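GTP pyrophosphokinase YjbM (Bacillus subtilis, PDB 5DEC) catalyses pyrophosphate transfer from ATP to GDP or GTP as a homotetramer, making the alarmones ppGpp and pppGpp of the bacterial stringent response. Local coordinates at residues S125-V130 against L144-I149; G82-C87 against Q148-A153; A58-K63 against E75-I80. All blocks are in the same frame, centred on the assembly; numbering follows the deposited sequence.

Contact 1: S125-V130 against L144-I149; sequences SYHLVV and LVEIQI
With CG anti to the carbonyl carbon in both His127 (chi1 -61°) and Gln148 (chi1 -56°), the imidazole and the carboxamide leave neighbouring strands side by side. The amide stacks on one face of the ring, planes 28° apart, and Gln148 CG makes a CH-pi contact 3.8 Å from the ring centroid of His127. Ser125 OG donates to Gln148 OE1 at 2.8 Å, while Gln148 NE2 reaches Glu146 OE1 at 2.9 Å from above the carboxylate plane. The amide is thus gripped at both ends; an alanine in place of Gln148 would probably leave Ser125 OG and the Glu146 carboxylate without these partners and uncover the His127 ring face. His127, which binds the pppGpp product, turns NE2 to Tyr123; Glu146 is the inferred proton acceptor. Underneath runs a regular antiparallel ladder, with Tyr126, Leu128 and Val130 each doubly hydrogen-bonded to Ile149, Ile147 and Val145. Their side chains fill the other face, where Tyr126 CD2 meets Ile149 CD1 at 3.7 Å. This hairpin lies inside the mixed sheet: strand 107-113 flanks 126-136, strand 81-87 flanks 139-151, and helix 90-102 packs against Tyr126, Leu128 and Ile149.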
# COMPACT_ATOMS: atom_id res chain seq x y z
N SER B 125 -26.83 8.99 4.86
CA SER B 125 -25.95 7.81 4.82
C SER B 125 -26.75 6.52 4.98
O SER B 125 -27.76 6.48 5.68
CB SER B 125 -24.86 7.89 5.90
OG SER B 125 -23.91 6.84 5.79
N TYR B 126 -26.32 5.46 4.30
CA TYR B 126 -26.90 4.15 4.58
C TYR B 126 -25.96 3.33 5.45
O TYR B 126 -24.78 3.22 5.13
CB TYR B 126 -27.20 3.41 3.29
CG TYR B 126 -27.72 2.01 3.51
CD1 TYR B 126 -29.07 1.78 3.72
CD2 TYR B 126 -26.85 0.91 3.51
CE1 TYR B 126 -29.55 0.50 3.92
CE2 TYR B 126 -27.32 -0.37 3.71
CZ TYR B 126 -28.67 -0.57 3.91
OH TYR B 126 -29.14 -1.84 4.10
N HIS B 127 -26.48 2.72 6.51
CA HIS B 127 -25.64 1.91 7.38
C HIS B 127 -26.04 0.45 7.35
O HIS B 127 -27.23 0.11 7.32
CB HIS B 127 -25.72 2.38 8.84
CG HIS B 127 -25.25 3.78 9.07
ND1 HIS B 127 -24.89 4.25 10.32
CD2 HIS B 127 -25.06 4.82 8.22
CE1 HIS B 127 -24.52 5.51 10.23
NE2 HIS B 127 -24.61 5.88 8.96
N LEU B 128 -25.04 -0.43 7.35
CA LEU B 128 -25.31 -1.81 7.73
C LEU B 128 -24.19 -2.34 8.62
O LEU B 128 -23.10 -1.78 8.67
CB LEU B 128 -25.52 -2.69 6.51
CG LEU B 128 -24.47 -2.84 5.43
CD1 LEU B 128 -23.55 -3.98 5.75
CD2 LEU B 128 -25.20 -3.13 4.14
N VAL B 129 -24.49 -3.41 9.33
CA VAL B 129 -23.52 -4.00 10.23
C VAL B 129 -23.36 -5.46 9.84
O VAL B 129 -24.35 -6.15 9.69
CB VAL B 129 -23.98 -3.93 11.70
CG1 VAL B 129 -22.95 -4.59 12.59
CG2 VAL B 129 -24.23 -2.47 12.12
N VAL B 130 -22.12 -5.92 9.65
CA VAL B 130 -21.91 -7.31 9.29
C VAL B 130 -21.18 -8.05 10.39
O VAL B 130 -20.45 -7.45 11.19
CB VAL B 130 -21.07 -7.47 7.98
CG1 VAL B 130 -21.71 -6.73 6.81
CG2 VAL B 130 -19.64 -7.00 8.18
N LEU B 144 -17.92 -7.65 14.73
CA LEU B 144 -18.88 -6.72 14.17
C LEU B 144 -18.14 -5.63 13.43
O LEU B 144 -17.14 -5.11 13.92
CB LEU B 144 -19.75 -6.12 15.27
CG LEU B 144 -20.69 -7.10 15.94
CD1 LEU B 144 -21.28 -6.49 17.20
CD2 LEU B 144 -21.77 -7.48 14.94
N VAL B 145 -18.61 -5.33 12.23
CA VAL B 145 -18.03 -4.27 11.42
C VAL B 145 -19.15 -3.43 10.85
O VAL B 145 -20.06 -3.97 10.20
CB VAL B 145 -17.20 -4.83 10.24
CG1 VAL B 145 -16.57 -3.69 9.46
CG2 VAL B 145 -16.12 -5.83 10.75
N GLU B 146 -19.10 -2.13 11.08
CA GLU B 146 -20.10 -1.24 10.48
C GLU B 146 -19.67 -0.85 9.07
O GLU B 146 -18.52 -0.48 8.84
CB GLU B 146 -20.29 0.03 11.31
CG GLU B 146 -21.30 0.99 10.70
CD GLU B 146 -21.30 2.34 11.40
OE1 GLU B 146 -20.47 3.19 11.01
OE2 GLU B 146 -22.10 2.53 12.33
N ILE B 147 -20.58 -0.95 8.11
CA ILE B 147 -20.28 -0.51 6.76
C ILE B 147 -21.28 0.59 6.40
O ILE B 147 -22.48 0.37 6.44
CB ILE B 147 -20.42 -1.64 5.72
CG1 ILE B 147 -19.54 -2.84 6.07
CG2 ILE B 147 -20.09 -1.09 4.31
CD1 ILE B 147 -19.64 -3.97 5.06
N GLN B 148 -20.79 1.79 6.10
CA GLN B 148 -21.67 2.85 5.61
C GLN B 148 -21.52 3.03 4.11
O GLN B 148 -20.43 2.85 3.57
CB GLN B 148 -21.40 4.18 6.30
CG GLN B 148 -21.49 4.16 7.81
CD GLN B 148 -21.50 5.57 8.39
OE1 GLN B 148 -21.90 6.52 7.72
NE2 GLN B 148 -21.02 5.71 9.62
N ILE B 149 -22.62 3.34 3.43
CA ILE B 149 -22.58 3.59 2.00
C ILE B 149 -23.09 5.03 1.77
O ILE B 149 -24.16 5.38 2.25
CB ILE B 149 -23.43 2.58 1.23
CG1 ILE B 149 -23.19 1.16 1.80
CG2 ILE B 149 -23.13 2.65 -0.29
CD1 ILE B 149 -24.11 0.13 1.18

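Contact 2: G82-C87 against Q148-A153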
# COMPACT_ATOMS: atom_id res chain seq x y z
N GLY B 82 -15.00 0.04 11.27
CA GLY B 82 -15.90 0.68 10.32
C GLY B 82 -15.32 0.81 8.93
O GLY B 82 -14.13 1.07 8.76
N LEU B 83 -16.16 0.65 7.91
CA LEU B 83 -15.75 0.97 6.55
C LEU B 83 -16.70 1.97 5.96
O LEU B 83 -17.85 2.10 6.39
CB LEU B 83 -15.68 -0.27 5.66
CG LEU B 83 -14.37 -1.03 5.84
CD1 LEU B 83 -14.53 -2.07 6.94
CD2 LEU B 83 -13.88 -1.64 4.55
N ARG B 84 -16.22 2.71 4.97
CA ARG B 84 -17.11 3.61 4.25
C ARG B 84 -16.94 3.37 2.78
O ARG B 84 -15.81 3.33 2.27
CB ARG B 84 -16.84 5.07 4.60
CG ARG B 84 -17.04 5.29 6.09
CD ARG B 84 -17.24 6.72 6.49
NE ARG B 84 -17.57 6.75 7.92
CZ ARG B 84 -17.29 7.76 8.73
NH1 ARG B 84 -16.70 8.85 8.26
NH2 ARG B 84 -17.63 7.68 10.02
N ILE B 85 -18.07 3.20 2.11
CA ILE B 85 -18.07 2.97 0.68
C ILE B 85 -18.68 4.22 0.05
O ILE B 85 -19.81 4.58 0.36
CB ILE B 85 -18.89 1.72 0.30
CG1 ILE B 85 -18.33 0.46 0.99
CG2 ILE B 85 -18.90 1.54 -1.20
CD1 ILE B 85 -19.19 -0.82 0.75
N MET B 86 -17.92 4.88 -0.83
CA MET B 86 -18.39 6.12 -1.48
C MET B 86 -18.80 5.82 -2.92
O MET B 86 -18.05 5.17 -3.66
CB MET B 86 -17.30 7.19 -1.47
CG MET B 86 -17.46 8.21 -0.36
SD MET B 86 -17.45 7.46 1.29
CE MET B 86 -15.76 6.92 1.43
N CYS B 87 -19.98 6.29 -3.30
CA CYS B 87 -20.52 6.05 -4.64
C CYS B 87 -20.76 7.37 -5.37
O CYS B 87 -21.05 8.38 -4.75
CB CYS B 87 -21.85 5.28 -4.54
SG CYS B 87 -21.78 3.83 -3.47
N GLN B 148 -20.79 1.79 6.10
CA GLN B 148 -21.67 2.85 5.61
C GLN B 148 -21.52 3.03 4.11
O GLN B 148 -20.43 2.85 3.57
CB GLN B 148 -21.40 4.18 6.30
CG GLN B 148 -21.49 4.16 7.81
CD GLN B 148 -21.50 5.57 8.39
OE1 GLN B 148 -21.90 6.52 7.72
NE2 GLN B 148 -21.02 5.71 9.62
N ILE B 149 -22.62 3.34 3.43
CA ILE B 149 -22.58 3.59 2.00
C ILE B 149 -23.09 5.03 1.77
O ILE B 149 -24.16 5.38 2.25
CB ILE B 149 -23.43 2.58 1.23
CG1 ILE B 149 -23.19 1.16 1.80
CG2 ILE B 149 -23.13 2.65 -0.29
CD1 ILE B 149 -24.11 0.13 1.18
N ARG B 150 -22.33 5.85 1.05
CA ARG B 150 -22.62 7.27 0.89
C ARG B 150 -22.30 7.73 -0.50
O ARG B 150 -21.38 7.22 -1.10
CB ARG B 150 -21.77 8.12 1.86
CG ARG B 150 -21.90 7.80 3.33
CD ARG B 150 -20.84 8.57 4.09
NE ARG B 150 -21.07 8.58 5.53
CZ ARG B 150 -20.30 9.22 6.40
NH1 ARG B 150 -19.25 9.90 5.97
NH2 ARG B 150 -20.61 9.20 7.69
N THR B 151 -23.01 8.74 -1.01
CA THR B 151 -22.51 9.40 -2.20
C THR B 151 -21.33 10.26 -1.80
O THR B 151 -21.12 10.52 -0.61
CB THR B 151 -23.56 10.29 -2.92
OG1 THR B 151 -24.01 11.31 -2.02
CG2 THR B 151 -24.76 9.47 -3.38
N LEU B 152 -20.56 10.69 -2.79
CA LEU B 152 -19.44 11.60 -2.58
C LEU B 152 -19.89 12.88 -1.85
O LEU B 152 -19.21 13.36 -0.94
CB LEU B 152 -18.80 11.96 -3.93
CG LEU B 152 -18.13 10.79 -4.70
CD1 LEU B 152 -17.75 11.18 -6.14
CD2 LEU B 152 -16.92 10.29 -3.94
N ALA B 153 -21.02 13.44 -2.27
CA ALA B 153 -21.53 14.68 -1.71
C ALA B 153 -22.00 14.51 -0.27
O ALA B 153 -21.75 15.36 0.58
CB ALA B 153 -22.66 15.22 -2.59
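Arg84 pairs with Gln148, Ile85 with Ile149 and Met86 with Arg150 in a parallel ladder at the heart of the mixed sheet of this RelA/SpoT synthetase domain, whose family belongs to the nucleotidyltransferase clan. The strands diverge by only 26°, and the backbone bonds run in the usual parallel zigzag, from Gln148 N on Leu83 O (3.0 Å) to Cys87 N on Arg150 O (2.8 Å). The face of Ile85 and Ile149 is the buried, apolar one. There Cys87 SG rests on Ile149 CG2 at 3.7 Å, and helices 11-38 and 90-102 cover it, with Leu31 and Val96 on Ile85. The opposite face is largely polar and reaches solvent at its margin, where Arg84 is partly exposed; Met86 CB lies against Leu152 CD2 (4.0 Å). The extended chains of Arg84 and Arg150 cross, their guanidinium planes 31° apart, with Arg150 NH2 over the centre of one face of Arg84 and the two NH1 atoms 3.6 Å apart. Since Arg84 binds ATP, this cluster of positive charge is consistent with a surface suited to phosphate. Arg150 is steadied by Asn155, which binds the allosteric activator, by Tyr123 and by two weak bonds to Gln148 OE1. Thr151 is the N-cap of helix 152-167, with OG1 bonded to Met154 N and Asp191, and Leu152 N reaches back to Cys87 O of the neighbouring strand at 3.1 Å.

Contact 3: A58-K63 against E75-I80; sequences ASILEK and ETMQDI
Lys63 and Asp79 supply the ionic part of this contact between helix 57-66 and the loop leading into strand 81-87. They approach from opposite directions: the lysine chain is extended throughout, CG anti to the backbone N (chi1 162°), and carries NZ off the helix to the carboxylate. The salt bridge is lopsided, with NZ 2.9 Å from Asp79 OD1, which it meets from above the carboxylate plane, and a weak bond to OD2. That second oxygen has a salt bridge of its own to Lys55, placing the aspartate between two lysines.

The apolar part lies beside this bridge. Met77 slides past Lys63 in the opposite direction, bringing its CG to 4.1 Å from Lys63 CE, and the methionine chain bends only at its last torsion (chi3 -59°). This turns the methyl toward the helix, where Met77 CE lies 4.1 Å from Ile60 CG2. Farther along, Ile60 CD1 meets Ile80 CG2 at 4.0 Å, the two side chains crossing at about a right angle. Leu17 and Tyr20 of helix 11-38 touch Ile60 and Ile80, respectively, and extend this small apolar cluster.

Both polar residues belong to the active site: Lys63 and Asp79 bind ATP, and Asp79 also binds magnesium. Pairing with two lysines probably offsets the charge of this carboxylate and fixes its orientation, consistent with a preformed site for metal and nucleotide.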
# COMPACT_ATOMS: atom_id res chain seq x y z
N ALA B 58 -9.72 6.32 22.89
CA ALA B 58 -10.39 7.47 23.49
C ALA B 58 -11.83 7.57 23.02
O ALA B 58 -12.75 7.80 23.81
CB ALA B 58 -9.63 8.75 23.17
N SER B 59 -12.02 7.42 21.71
CA SER B 59 -13.33 7.58 21.12
C SER B 59 -14.24 6.41 21.49
O SER B 59 -15.45 6.58 21.59
CB SER B 59 -13.22 7.72 19.60
OG SER B 59 -14.51 7.69 19.00
N ILE B 60 -13.64 5.24 21.70
CA ILE B 60 -14.40 4.08 22.18
C ILE B 60 -14.90 4.34 23.59
O ILE B 60 -16.09 4.16 23.88
CB ILE B 60 -13.57 2.77 22.17
CG1 ILE B 60 -13.20 2.36 20.74
CG2 ILE B 60 -14.37 1.63 22.79
CD1 ILE B 60 -12.31 1.13 20.68
N LEU B 61 -13.99 4.74 24.47
CA LEU B 61 -14.32 5.07 25.86
C LEU B 61 -15.36 6.20 25.95
O LEU B 61 -16.35 6.07 26.67
CB LEU B 61 -13.06 5.44 26.65
CG LEU B 61 -12.06 4.31 26.91
CD1 LEU B 61 -10.75 4.85 27.49
CD2 LEU B 61 -12.65 3.24 27.83
N GLU B 62 -15.13 7.28 25.21
CA GLU B 62 -16.06 8.42 25.22
C GLU B 62 -17.48 8.06 24.84
O GLU B 62 -18.43 8.45 25.52
CB GLU B 62 -15.58 9.51 24.26
CG GLU B 62 -14.46 10.40 24.72
CD GLU B 62 -14.97 11.71 25.31
OE1 GLU B 62 -16.16 12.05 25.08
OE2 GLU B 62 -14.19 12.41 25.98
N LYS B 63 -17.62 7.29 23.78
CA LYS B 63 -18.94 6.87 23.36
C LYS B 63 -19.55 5.86 24.33
O LYS B 63 -20.76 5.83 24.53
CB LYS B 63 -18.87 6.29 21.94
CG LYS B 63 -20.06 5.43 21.58
CD LYS B 63 -20.12 5.13 20.10
CE LYS B 63 -21.24 4.14 19.82
NZ LYS B 63 -21.41 3.87 18.37
N GLU B 75 -17.60 -4.89 23.56
CA GLU B 75 -17.54 -5.76 22.41
C GLU B 75 -18.90 -5.81 21.70
O GLU B 75 -19.03 -6.40 20.64
CB GLU B 75 -17.14 -7.17 22.85
CG GLU B 75 -16.51 -7.19 24.24
CD GLU B 75 -15.79 -8.48 24.55
OE1 GLU B 75 -16.37 -9.56 24.27
OE2 GLU B 75 -14.66 -8.42 25.07
N THR B 76 -19.91 -5.18 22.32
CA THR B 76 -21.25 -5.09 21.75
C THR B 76 -21.34 -3.90 20.81
O THR B 76 -22.27 -3.80 20.00
CB THR B 76 -22.33 -4.94 22.85
OG1 THR B 76 -21.98 -5.75 23.98
CG2 THR B 76 -23.69 -5.36 22.33
N MET B 77 -20.39 -2.98 20.94
CA MET B 77 -20.33 -1.79 20.10
C MET B 77 -20.18 -2.20 18.64
O MET B 77 -19.31 -3.00 18.28
CB MET B 77 -19.18 -0.87 20.53
CG MET B 77 -19.31 0.57 20.08
SD MET B 77 -18.08 1.65 20.84
CE MET B 77 -18.46 1.41 22.58
N GLN B 78 -21.05 -1.65 17.80
CA GLN B 78 -21.16 -2.09 16.42
C GLN B 78 -20.16 -1.42 15.48
O GLN B 78 -19.98 -1.87 14.35
CB GLN B 78 -22.56 -1.82 15.90
CG GLN B 78 -23.62 -2.67 16.55
CD GLN B 78 -24.98 -2.39 15.96
OE1 GLN B 78 -25.25 -1.28 15.50
NE2 GLN B 78 -25.85 -3.40 15.96
N ASP B 79 -19.52 -0.35 15.93
CA ASP B 79 -18.70 0.45 15.03
C ASP B 79 -17.27 0.66 15.52
O ASP B 79 -16.61 1.63 15.15
CB ASP B 79 -19.35 1.81 14.80
CG ASP B 79 -19.46 2.62 16.07
OD1 ASP B 79 -19.57 2.02 17.16
OD2 ASP B 79 -19.43 3.86 15.98
N ILE B 80 -16.78 -0.26 16.33
CA ILE B 80 -15.37 -0.26 16.68
C ILE B 80 -14.59 -0.38 15.39
O ILE B 80 -13.61 0.36 15.16
CB ILE B 80 -15.04 -1.38 17.66
CG1 ILE B 80 -15.75 -1.11 18.99
CG2 ILE B 80 -13.54 -1.49 17.88
CD1 ILE B 80 -15.73 -2.29 19.94

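Contacts 1 and 2 are neighbouring parts of the same sheet core. They share Gln148 and Ile149 on strand 139-151, which pairs antiparallel with 126-136 and parallel with 81-87. In both, a backbone ladder separates an apolar face from a largely polar one that carries nucleotide-binding residues. Contact 3 is more peripheral, its centre about 15 Å from that of the chain; it has no ladder and depends mainly on side chains, one salt bridge beside a few apolar touches. Yet its loop continues directly into strand 81-87 of contact 2, and Asp79 CB packs against Glu146 OE2 of contact 1, bringing the metal ligand beside the inferred proton acceptor.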